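Local atomic coordinates of putative metal-dependent phosphoesterase (Bifidobacterium adolescentis, PDB entry 3O0F), a protein that hydrolyses phosphoesters with the help of bound iron and zinc ions, binds AMP, and may, as assigned to its family, act as a 5'-3' exonuclease. Residues T21-D25 against K137-T143; R113-M117 against Y176-T180; R146-A150 against F166-A172. All coordinates share one frame; numbering follows the deposited sequence.

Contact 1. Residues T21-D25 against K137-T143; sequences TVFSD and KEGERTT. With ZN (zinc ion), chain C; AMP (adenosine monophosphate), chain B; EDO (1,2-ethanediol), chain H.
With CG of Phe23 anti to its own carbonyl carbon (chi1 -69°) and the Glu138 chain folded back at CG (chi2 -74°), ring and carboxylate come to lie stacked, their planes almost parallel. Glu138 CG makes a CH-pi contact over one face of the ring, 3.8 Å from its centroid, and CD sits above Phe23 CZ. The same CG also packs on Val22 CG2, while Val22 CG1 rests on Lys137 CB. Arg141 meets the ring the other way: Phe23 CE1 stands 3.7 Å above the centre of the guanidinium plane, the two planes being nearly perpendicular. A salt bridge from Arg141 NH2 to Glu138 OE1, 3.0 Å long, ties the two charged neighbours of the ring to each other.

After strand 15-19 of the PHP domain the chain makes a type I turn from Thr21 to Ser24, with an ST turn in which Thr21 OG1 accepts from Phe23 N, and Asp25 follows, its carboxylate binding zinc through both oxygens beside His50 and His263. Two bonds hold this turn to 137-143. Thr142 OG1 donates to Val22 O at 2.8 Å while accepting from Glu138 N, and Thr143 N donates to Phe23 O at 2.9 Å. A water bridges Lys137 N and Val22 O.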
loop_
_atom_site.group_PDB
_atom_site.type_symbol
_atom_site.label_atom_id
_atom_site.label_comp_id
_atom_site.label_asym_id
_atom_site.label_seq_id
_atom_site.Cartn_x
_atom_site.Cartn_y
_atom_site.Cartn_z
ATOM N N THR A 21 -1.144 -3.833 7.668
ATOM C CA THR A 21 -1.193 -4.251 9.043
ATOM C C THR A 21 -1.249 -3.036 9.944
ATOM O O THR A 21 -1.251 -1.908 9.479
ATOM C CB THR A 21 0.065 -5.115 9.417
ATOM O OG1 THR A 21 1.221 -4.273 9.592
ATOM C CG2 THR A 21 0.307 -6.236 8.340
ATOM N N VAL A 22 -1.235 -3.277 11.233
ATOM C CA VAL A 22 -1.084 -2.212 12.236
ATOM C C VAL A 22 0.165 -1.332 12.105
ATOM O O VAL A 22 0.174 -0.233 12.634
ATOM C CB VAL A 22 -1.086 -2.810 13.716
ATOM C CG1 VAL A 22 -2.481 -3.333 14.085
ATOM C CG2 VAL A 22 -0.013 -3.862 13.901
ATOM N N PHE A 23 1.209 -1.787 11.408
ATOM C CA PHE A 23 2.366 -0.905 11.130
ATOM C C PHE A 23 2.034 0.215 10.138
ATOM O O PHE A 23 2.818 1.167 9.974
ATOM C CB PHE A 23 3.595 -1.689 10.733
ATOM C CG PHE A 23 4.160 -2.481 11.847
ATOM C CD1 PHE A 23 5.040 -1.900 12.756
ATOM C CD2 PHE A 23 3.796 -3.812 12.021
ATOM C CE1 PHE A 23 5.508 -2.634 13.842
ATOM C CE2 PHE A 23 4.279 -4.544 13.083
ATOM C CZ PHE A 23 5.145 -3.941 13.988
ATOM N N SER A 24 0.860 0.151 9.514
ATOM C CA SER A 24 0.274 1.360 8.896
ATOM C C SER A 24 -1.216 1.482 9.225
ATOM O O SER A 24 -1.563 1.844 10.358
ATOM C CB SER A 24 0.570 1.458 7.379
ATOM O OG SER A 24 0.149 0.336 6.635
ATOM N N ASP A 25 -2.092 1.178 8.259
ATOM C CA ASP A 25 -3.514 1.383 8.433
ATOM C C ASP A 25 -4.395 0.124 8.488
ATOM O O ASP A 25 -5.618 0.228 8.404
ATOM C CB ASP A 25 -4.047 2.398 7.416
ATOM C CG ASP A 25 -3.835 1.998 5.961
ATOM O OD1 ASP A 25 -3.117 0.998 5.649
ATOM O OD2 ASP A 25 -4.421 2.719 5.082
ATOM N N LYS A 137 -1.518 1.805 16.321
ATOM C CA LYS A 137 -1.418 0.618 17.162
ATOM C C LYS A 137 -0.017 0.168 17.490
ATOM O O LYS A 137 0.189 -0.521 18.494
ATOM C CB LYS A 137 -2.227 -0.556 16.597
ATOM C CG LYS A 137 -3.716 -0.276 16.502
ATOM C CD LYS A 137 -4.367 -0.042 17.900
ATOM C CE LYS A 137 -5.894 0.103 17.804
ATOM N NZ LYS A 137 -6.474 0.510 19.113
ATOM N N GLU A 138 0.952 0.595 16.693
ATOM C CA GLU A 138 2.331 0.306 16.998
ATOM C C GLU A 138 3.149 1.537 17.364
ATOM O O GLU A 138 4.379 1.505 17.274
ATOM C CB GLU A 138 2.960 -0.424 15.809
ATOM C CG GLU A 138 2.422 -1.813 15.599
ATOM C CD GLU A 138 2.939 -2.802 16.649
ATOM O OE1 GLU A 138 3.848 -2.423 17.424
ATOM O OE2 GLU A 138 2.443 -3.945 16.690
ATOM N N GLY A 139 2.476 2.620 17.742
ATOM C CA GLY A 139 3.123 3.876 18.155
ATOM C C GLY A 139 3.987 4.529 17.096
ATOM O O GLY A 139 3.583 4.629 15.913
ATOM N N GLU A 140 5.203 4.929 17.494
ATOM C CA GLU A 140 6.168 5.524 16.564
ATOM C C GLU A 140 6.419 4.639 15.328
ATOM O O GLU A 140 6.804 5.152 14.285
ATOM C CB GLU A 140 7.510 5.846 17.256
ATOM N N ARG A 141 6.163 3.332 15.431
ATOM C CA ARG A 141 6.465 2.403 14.345
ATOM C C ARG A 141 5.315 2.261 13.334
ATOM O O ARG A 141 5.446 1.531 12.350
ATOM C CB ARG A 141 6.866 1.042 14.893
ATOM C CG ARG A 141 8.259 1.015 15.521
ATOM C CD ARG A 141 8.753 -0.405 15.755
ATOM N NE ARG A 141 7.823 -1.118 16.626
ATOM C CZ ARG A 141 7.757 -2.442 16.772
ATOM N NH1 ARG A 141 8.583 -3.248 16.126
ATOM N NH2 ARG A 141 6.841 -2.969 17.579
ATOM N N THR A 142 4.199 2.939 13.607
ATOM C CA THR A 142 3.064 2.988 12.719
ATOM C C THR A 142 3.156 4.230 11.828
ATOM O O THR A 142 3.339 5.329 12.311
ATOM C CB THR A 142 1.722 3.028 13.494
ATOM O OG1 THR A 142 1.497 1.768 14.168
ATOM C CG2 THR A 142 0.547 3.320 12.556
ATOM N N THR A 143 3.020 4.030 10.525
ATOM C CA THR A 143 2.866 5.116 9.544
ATOM C C THR A 143 1.450 5.677 9.594
ATOM O O THR A 143 0.491 4.998 9.217
ATOM C CB THR A 143 3.088 4.604 8.123
ATOM O OG1 THR A 143 4.397 4.036 8.003
ATOM C CG2 THR A 143 2.913 5.739 7.094
HETATM ZN ZN ZN C . -3.721 1.376 3.423
HETATM P P AMP B . -3.737 9.362 3.389
HETATM O O1P AMP B . -2.630 8.726 2.630
HETATM O O2P AMP B . -3.280 9.658 4.794
HETATM O O3P AMP B . -4.402 10.546 2.685
HETATM O "O5'" AMP B . -4.879 8.244 3.542
HETATM C "C5'" AMP B . -5.582 7.795 2.410
HETATM C "C4'" AMP B . -5.558 6.298 2.451
HETATM O "O4'" AMP B . -6.513 5.752 3.401
HETATM C "C3'" AMP B . -5.888 5.716 1.081
HETATM O "O3'" AMP B . -4.697 5.189 0.511
HETATM C "C2'" AMP B . -6.807 4.587 1.518
HETATM O "O2'" AMP B . -7.392 3.634 0.631
HETATM C "C1'" AMP B . -6.673 4.386 3.021
HETATM N N9 AMP B . -7.846 3.728 3.625
HETATM C C8 AMP B . -7.782 2.805 4.588
HETATM N N7 AMP B . -9.024 2.405 4.935
HETATM C C5 AMP B . -9.905 3.083 4.182
HETATM C C6 AMP B . -11.370 3.135 4.041
HETATM N N6 AMP B . -12.193 2.343 4.802
HETATM N N1 AMP B . -11.864 4.010 3.143
HETATM C C2 AMP B . -11.099 4.810 2.379
HETATM N N3 AMP B . -9.761 4.806 2.451
HETATM C C4 AMP B . -9.121 3.970 3.313
HETATM C C1 EDO H . -2.549 5.339 5.422
HETATM O O1 EDO H . -2.194 6.451 4.597
HETATM C C2 EDO H . -1.939 5.492 6.810
HETATM O O2 EDO H . -0.598 4.979 6.750
HETATM O O HOH W 1 -2.080 1.280 13.606
#

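Contact 2. Residues R113-M117 against Y176-T180; sequences RTKRM and YYIPT. With AMP (adenosine monophosphate), chain B.
Hydrogen bonding centres on Arg113, which reaches from helix 97-124 toward the loop 176-180. Its NH1 donates to Ile178 O at 2.8 Å in a nearly straight bond, with the oxygen in the guanidinium plane and the donor almost in line with the C=O. On the ligand side NH2 donates to AMP O2P at 2.6 Å, and NH1 adds a weak bond to AMP O3P. The loop carbonyl and the phosphate thus both meet the guanidinium along its rim and together limit its rotation.

Contacts over the faces complete the setting. Thr180 OG1 lies 3.2 Å above the centre of one face, and the selenium of Met117, a selenomethionine here, covers the opposite face toward its rim. CG of Arg113 swings anti to the backbone N (chi1 -159°), and bends further out turn the chain along Ile178, whose CB is 3.7 Å from Arg113 CD. An alanine in place of Arg113 is likely to leave Ile178 O without this donor and the phosphate with one positive partner fewer.

The apolar packing is carried by Ile178. CG1 meets Met117 CG at 3.9 Å as the two chains run past each other in opposite directions, and CD1 lies against Arg116 CB and over one face of that guanidinium. Separately, Met117 CG makes a carbon-oxygen contact with Tyr176 O at 3.4 Å.

With Arg110 and Arg146 also bonded to AMP, this is an arginine-lined phosphate pocket, here the phosphate end of the AMP site of a PHP-family phosphoesterase.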
loop_
_atom_site.group_PDB
_atom_site.type_symbol
_atom_site.label_atom_id
_atom_site.label_comp_id
_atom_site.label_asym_id
_atom_site.label_seq_id
_atom_site.Cartn_x
_atom_site.Cartn_y
_atom_site.Cartn_z
ATOM N N ARG A 113 1.170 16.700 8.694
ATOM C CA ARG A 113 -0.065 16.916 7.972
ATOM C C ARG A 113 -1.292 16.426 8.753
ATOM O O ARG A 113 -2.370 17.053 8.740
ATOM C CB ARG A 113 0.030 16.102 6.679
ATOM C CG ARG A 113 -0.840 16.484 5.532
ATOM C CD ARG A 113 -2.184 15.753 5.440
ATOM N NE ARG A 113 -2.178 14.337 5.731
ATOM C CZ ARG A 113 -2.832 13.397 5.035
ATOM N NH1 ARG A 113 -3.554 13.662 3.949
ATOM N NH2 ARG A 113 -2.734 12.149 5.437
ATOM N N THR A 114 -1.140 15.255 9.364
ATOM C CA THR A 114 -2.265 14.564 9.969
ATOM C C THR A 114 -2.616 15.292 11.270
ATOM O O THR A 114 -3.785 15.458 11.586
ATOM C CB THR A 114 -1.962 13.044 10.120
ATOM O OG1 THR A 114 -1.762 12.471 8.809
ATOM C CG2 THR A 114 -3.123 12.295 10.787
ATOM N N LYS A 115 -1.598 15.789 11.967
ATOM C CA LYS A 115 -1.805 16.649 13.133
ATOM C C LYS A 115 -2.572 17.915 12.742
ATOM O O LYS A 115 -3.503 18.302 13.418
ATOM C CB LYS A 115 -0.476 17.070 13.754
ATOM C CG LYS A 115 0.197 16.041 14.612
ATOM C CD LYS A 115 1.513 16.600 15.201
ATOM C CE LYS A 115 2.045 15.737 16.349
ATOM N NZ LYS A 115 3.523 15.883 16.517
ATOM N N ARG A 116 -2.189 18.554 11.640
ATOM C CA ARG A 116 -2.829 19.828 11.260
ATOM C C ARG A 116 -4.275 19.576 10.873
ATOM O O ARG A 116 -5.134 20.365 11.201
ATOM C CB ARG A 116 -2.068 20.557 10.142
ATOM C CG ARG A 116 -0.885 21.416 10.662
ATOM C CD ARG A 116 -0.118 22.153 9.550
ATOM N NE ARG A 116 0.640 21.221 8.702
ATOM C CZ ARG A 116 0.661 21.218 7.361
ATOM N NH1 ARG A 116 -0.019 22.138 6.664
ATOM N NH2 ARG A 116 1.384 20.288 6.708
HETATM N N MSE A 117 -4.538 18.441 10.229
HETATM C CA MSE A 117 -5.911 18.019 9.951
HETATM C C MSE A 117 -6.732 17.804 11.193
HETATM O O MSE A 117 -7.887 18.189 11.213
HETATM C CB MSE A 117 -5.934 16.739 9.138
HETATM C CG MSE A 117 -5.689 16.987 7.691
HETATM SE SE MSE A 117 -6.098 15.439 6.605
HETATM C CE MSE A 117 -7.995 15.085 7.066
ATOM N N TYR A 176 -11.431 20.081 5.481
ATOM C CA TYR A 176 -10.418 19.682 6.463
ATOM C C TYR A 176 -9.213 19.025 5.789
ATOM O O TYR A 176 -8.116 19.021 6.338
ATOM C CB TYR A 176 -11.016 18.696 7.463
ATOM C CG TYR A 176 -12.303 19.165 8.118
ATOM C CD1 TYR A 176 -12.284 20.149 9.103
ATOM C CD2 TYR A 176 -13.540 18.610 7.756
ATOM C CE1 TYR A 176 -13.474 20.584 9.713
ATOM C CE2 TYR A 176 -14.729 19.033 8.357
ATOM C CZ TYR A 176 -14.690 20.022 9.334
ATOM O OH TYR A 176 -15.864 20.459 9.934
ATOM N N TYR A 177 -9.427 18.451 4.611
ATOM C CA TYR A 177 -8.360 17.733 3.906
ATOM C C TYR A 177 -7.112 18.579 3.650
ATOM O O TYR A 177 -7.210 19.710 3.193
ATOM C CB TYR A 177 -8.884 17.187 2.583
ATOM C CG TYR A 177 -7.852 16.415 1.810
ATOM C CD1 TYR A 177 -7.426 15.173 2.268
ATOM C CD2 TYR A 177 -7.295 16.916 0.623
ATOM C CE1 TYR A 177 -6.498 14.441 1.587
ATOM C CE2 TYR A 177 -6.337 16.175 -0.084
ATOM C CZ TYR A 177 -5.938 14.939 0.423
ATOM O OH TYR A 177 -5.001 14.161 -0.213
ATOM N N ILE A 178 -5.941 18.021 3.960
ATOM C CA ILE A 178 -4.642 18.547 3.493
ATOM C C ILE A 178 -3.878 17.434 2.731
ATOM O O ILE A 178 -3.894 16.291 3.156
ATOM C CB ILE A 178 -3.786 19.035 4.667
ATOM C CG1 ILE A 178 -4.578 20.017 5.545
ATOM C CG2 ILE A 178 -2.499 19.665 4.143
ATOM C CD1 ILE A 178 -3.834 20.505 6.775
ATOM N N PRO A 179 -3.265 17.753 1.573
ATOM C CA PRO A 179 -2.476 16.710 0.910
ATOM C C PRO A 179 -1.121 16.505 1.610
ATOM O O PRO A 179 -0.566 17.456 2.202
ATOM C CB PRO A 179 -2.298 17.251 -0.531
ATOM C CG PRO A 179 -2.450 18.697 -0.435
ATOM C CD PRO A 179 -3.284 19.010 0.801
ATOM N N THR A 180 -0.597 15.294 1.561
ATOM C CA THR A 180 0.745 15.056 2.105
ATOM C C THR A 180 1.809 15.364 1.042
ATOM O O THR A 180 1.717 14.837 -0.065
ATOM C CB THR A 180 0.964 13.596 2.565
ATOM O OG1 THR A 180 -0.031 13.220 3.516
ATOM C CG2 THR A 180 2.333 13.465 3.218
HETATM P P AMP B . -3.737 9.362 3.389
HETATM O O1P AMP B . -2.630 8.726 2.630
HETATM O O2P AMP B . -3.280 9.658 4.794
HETATM O O3P AMP B . -4.402 10.546 2.685
HETATM O "O5'" AMP B . -4.879 8.244 3.542
HETATM C "C5'" AMP B . -5.582 7.795 2.410
HETATM C "C4'" AMP B . -5.558 6.298 2.451
HETATM O "O4'" AMP B . -6.513 5.752 3.401
HETATM C "C3'" AMP B . -5.888 5.716 1.081
HETATM O "O3'" AMP B . -4.697 5.189 0.511
HETATM C "C2'" AMP B . -6.807 4.587 1.518
HETATM O "O2'" AMP B . -7.392 3.634 0.631
HETATM C "C1'" AMP B . -6.673 4.386 3.021
HETATM N N9 AMP B . -7.846 3.728 3.625
HETATM C C8 AMP B . -7.782 2.805 4.588
HETATM N N7 AMP B . -9.024 2.405 4.935
HETATM C C5 AMP B . -9.905 3.083 4.182
HETATM C C6 AMP B . -11.370 3.135 4.041
HETATM N N6 AMP B . -12.193 2.343 4.802
HETATM N N1 AMP B . -11.864 4.010 3.143
HETATM C C2 AMP B . -11.099 4.810 2.379
HETATM N N3 AMP B . -9.761 4.806 2.451
HETATM C C4 AMP B . -9.121 3.970 3.313
#

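Contact 3. Residues R146-A150 against F166-A172; sequences RPHIA and FADAVSA. With AMP (adenosine monophosphate), chain B.
Arg146 leaves helix 146-155 with CB packed against both Val170 CG1, 3.6 Å away, and Phe166 CZ. Its CG stays beside the same valine methyl. A bend at chi2 brings CD near AMP O3P, and one at chi3 (65°) turns the guanidinium between the loop and the phosphate. NE and NH2 grip a single acceptor side-on, Val170 O, at 3.2 Å from NE and 3.1 Å from NH2, with the oxygen in the guanidinium plane. NH1 donates to AMP O3P at 2.7 Å, almost straight at 173°. The backbone N of Arg146 adds a bond to AMP O2P, so one residue holds two phosphate oxygens.

Phe166 CE1 lies 3.4 Å above one face of the guanidinium, toward its rim; seen from the ring, NH2 comes in at the edge, the planes 69° apart. One face of that ring carries the adenine, whose N3 sits over its centre, and Val170 CG1 backs the other. Ala150 CB supports the ring at Phe166 CE2, and Pro147 CG touches the ribose oxygen O4' of AMP at 3.2 Å. An aromatic ring under the base and an arginine on the phosphate make this a nucleotide-binding pocket, occupied here by AMP.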
loop_
_atom_site.group_PDB
_atom_site.type_symbol
_atom_site.label_atom_id
_atom_site.label_comp_id
_atom_site.label_asym_id
_atom_site.label_seq_id
_atom_site.Cartn_x
_atom_site.Cartn_y
_atom_site.Cartn_z
ATOM N N ARG A 146 -4.811 9.474 7.239
ATOM C CA ARG A 146 -6.266 9.668 7.417
ATOM C C ARG A 146 -7.024 8.488 8.023
ATOM O O ARG A 146 -7.984 8.714 8.766
ATOM C CB ARG A 146 -6.915 10.156 6.117
ATOM C CG ARG A 146 -6.595 11.632 5.819
ATOM C CD ARG A 146 -6.500 11.872 4.342
ATOM N NE ARG A 146 -7.754 11.671 3.662
ATOM C CZ ARG A 146 -7.918 11.135 2.456
ATOM N NH1 ARG A 146 -6.911 10.660 1.750
ATOM N NH2 ARG A 146 -9.145 11.034 1.968
ATOM N N PRO A 147 -6.639 7.232 7.724
ATOM C CA PRO A 147 -7.386 6.148 8.367
ATOM C C PRO A 147 -7.439 6.179 9.888
ATOM O O PRO A 147 -8.442 5.777 10.449
ATOM C CB PRO A 147 -6.646 4.892 7.902
ATOM C CG PRO A 147 -6.163 5.246 6.574
ATOM C CD PRO A 147 -5.701 6.688 6.715
ATOM N N HIS A 148 -6.369 6.640 10.530
ATOM C CA HIS A 148 -6.315 6.769 11.960
ATOM C C HIS A 148 -7.210 7.891 12.476
ATOM O O HIS A 148 -7.778 7.761 13.542
ATOM C CB HIS A 148 -4.863 6.951 12.437
ATOM C CG HIS A 148 -3.961 5.858 11.959
ATOM N ND1 HIS A 148 -3.221 5.964 10.807
ATOM C CD2 HIS A 148 -3.748 4.609 12.430
ATOM C CE1 HIS A 148 -2.592 4.826 10.583
ATOM N NE2 HIS A 148 -2.872 3.997 11.576
ATOM N N ILE A 149 -7.328 8.977 11.718
ATOM C CA ILE A 149 -8.339 9.987 11.982
ATOM C C ILE A 149 -9.742 9.387 11.844
ATOM O O ILE A 149 -10.582 9.559 12.725
ATOM C CB ILE A 149 -8.263 11.215 11.031
ATOM C CG1 ILE A 149 -6.873 11.859 11.028
ATOM C CG2 ILE A 149 -9.325 12.269 11.440
ATOM C CD1 ILE A 149 -6.782 13.140 10.164
ATOM N N ALA A 150 -10.014 8.706 10.733
ATOM C CA ALA A 150 -11.334 8.079 10.543
ATOM C C ALA A 150 -11.651 7.164 11.708
ATOM O O ALA A 150 -12.734 7.245 12.277
ATOM C CB ALA A 150 -11.393 7.309 9.215
ATOM N N PHE A 166 -14.624 8.566 5.584
ATOM C CA PHE A 166 -13.996 8.923 4.292
ATOM C C PHE A 166 -14.994 9.493 3.267
ATOM O O PHE A 166 -14.632 10.341 2.440
ATOM C CB PHE A 166 -13.259 7.708 3.706
ATOM C CG PHE A 166 -11.847 7.590 4.179
ATOM C CD1 PHE A 166 -10.846 8.367 3.589
ATOM C CD2 PHE A 166 -11.506 6.734 5.212
ATOM C CE1 PHE A 166 -9.541 8.273 4.003
ATOM C CE2 PHE A 166 -10.203 6.639 5.643
ATOM C CZ PHE A 166 -9.215 7.409 5.046
ATOM N N ALA A 167 -16.245 9.032 3.332
ATOM C CA ALA A 167 -17.332 9.618 2.532
ATOM C C ALA A 167 -17.682 11.070 2.948
ATOM O O ALA A 167 -18.394 11.769 2.220
ATOM C CB ALA A 167 -18.595 8.720 2.601
ATOM N N ASP A 168 -17.191 11.531 4.100
ATOM C CA ASP A 168 -17.582 12.835 4.642
ATOM C C ASP A 168 -16.368 13.666 5.127
ATOM O O ASP A 168 -15.567 14.120 4.299
ATOM C CB ASP A 168 -18.648 12.621 5.735
ATOM C CG ASP A 168 -19.311 13.937 6.215
ATOM O OD1 ASP A 168 -19.079 15.019 5.635
ATOM O OD2 ASP A 168 -20.071 13.888 7.200
ATOM N N ALA A 169 -16.223 13.842 6.444
ATOM C CA ALA A 169 -15.257 14.781 7.017
ATOM C C ALA A 169 -13.822 14.495 6.598
ATOM O O ALA A 169 -13.059 15.419 6.426
ATOM C CB ALA A 169 -15.350 14.777 8.534
ATOM N N VAL A 170 -13.481 13.216 6.425
ATOM C CA VAL A 170 -12.112 12.785 6.130
ATOM C C VAL A 170 -11.885 12.645 4.612
ATOM O O VAL A 170 -10.783 12.379 4.178
ATOM C CB VAL A 170 -11.807 11.446 6.839
ATOM C CG1 VAL A 170 -10.352 11.098 6.722
ATOM C CG2 VAL A 170 -12.235 11.519 8.306
ATOM N N SER A 171 -12.944 12.833 3.819
ATOM C CA SER A 171 -12.864 12.855 2.361
ATOM C C SER A 171 -11.841 13.855 1.852
ATOM O O SER A 171 -11.658 14.911 2.448
ATOM C CB SER A 171 -14.229 13.248 1.772
ATOM O OG SER A 171 -14.172 13.194 0.361
ATOM N N ALA A 172 -11.212 13.535 0.721
ATOM C CA ALA A 172 -10.295 14.450 0.042
ATOM C C ALA A 172 -10.972 15.730 -0.475
ATOM O O ALA A 172 -10.330 16.765 -0.612
ATOM C CB ALA A 172 -9.557 13.714 -1.100
HETATM P P AMP B . -3.737 9.362 3.389
HETATM O O1P AMP B . -2.630 8.726 2.630
HETATM O O2P AMP B . -3.280 9.658 4.794
HETATM O O3P AMP B . -4.402 10.546 2.685
HETATM O "O5'" AMP B . -4.879 8.244 3.542
HETATM C "C5'" AMP B . -5.582 7.795 2.410
HETATM C "C4'" AMP B . -5.558 6.298 2.451
HETATM O "O4'" AMP B . -6.513 5.752 3.401
HETATM C "C3'" AMP B . -5.888 5.716 1.081
HETATM O "O3'" AMP B . -4.697 5.189 0.511
HETATM C "C2'" AMP B . -6.807 4.587 1.518
HETATM O "O2'" AMP B . -7.392 3.634 0.631
HETATM C "C1'" AMP B . -6.673 4.386 3.021
HETATM N N9 AMP B . -7.846 3.728 3.625
HETATM C C8 AMP B . -7.782 2.805 4.588
HETATM N N7 AMP B . -9.024 2.405 4.935
HETATM C C5 AMP B . -9.905 3.083 4.182
HETATM C C6 AMP B . -11.370 3.135 4.041
HETATM N N6 AMP B . -12.193 2.343 4.802
HETATM N N1 AMP B . -11.864 4.010 3.143
HETATM C C2 AMP B . -11.099 4.810 2.379
HETATM N N3 AMP B . -9.761 4.806 2.451
HETATM C C4 AMP B . -9.121 3.970 3.313
#

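How the contacts relate
All three contacts border one AMP molecule. Contacts 2 and 3 are neighbours, their centres about 10 Å apart, and both use the loop between helices 162-166 and 185-194, against helix 97-124 in contact 2 and helix 146-155 in contact 3. The centre of contact 1 lies about 17 Å from that of contact 3 and about 18 Å from that of contact 2, on the zinc side; Ser24 O and His148 NE2, probably hydrogen-bonded, join contacts 1 and 3. Along the chain contact 1 closes before contact 3 begins, contacts 1 and 2 interleave, and contact 3 falls within the span of contact 2. Segments from 16 to 112 residues apart thereby set the phosphate and base pocket beside the metal site.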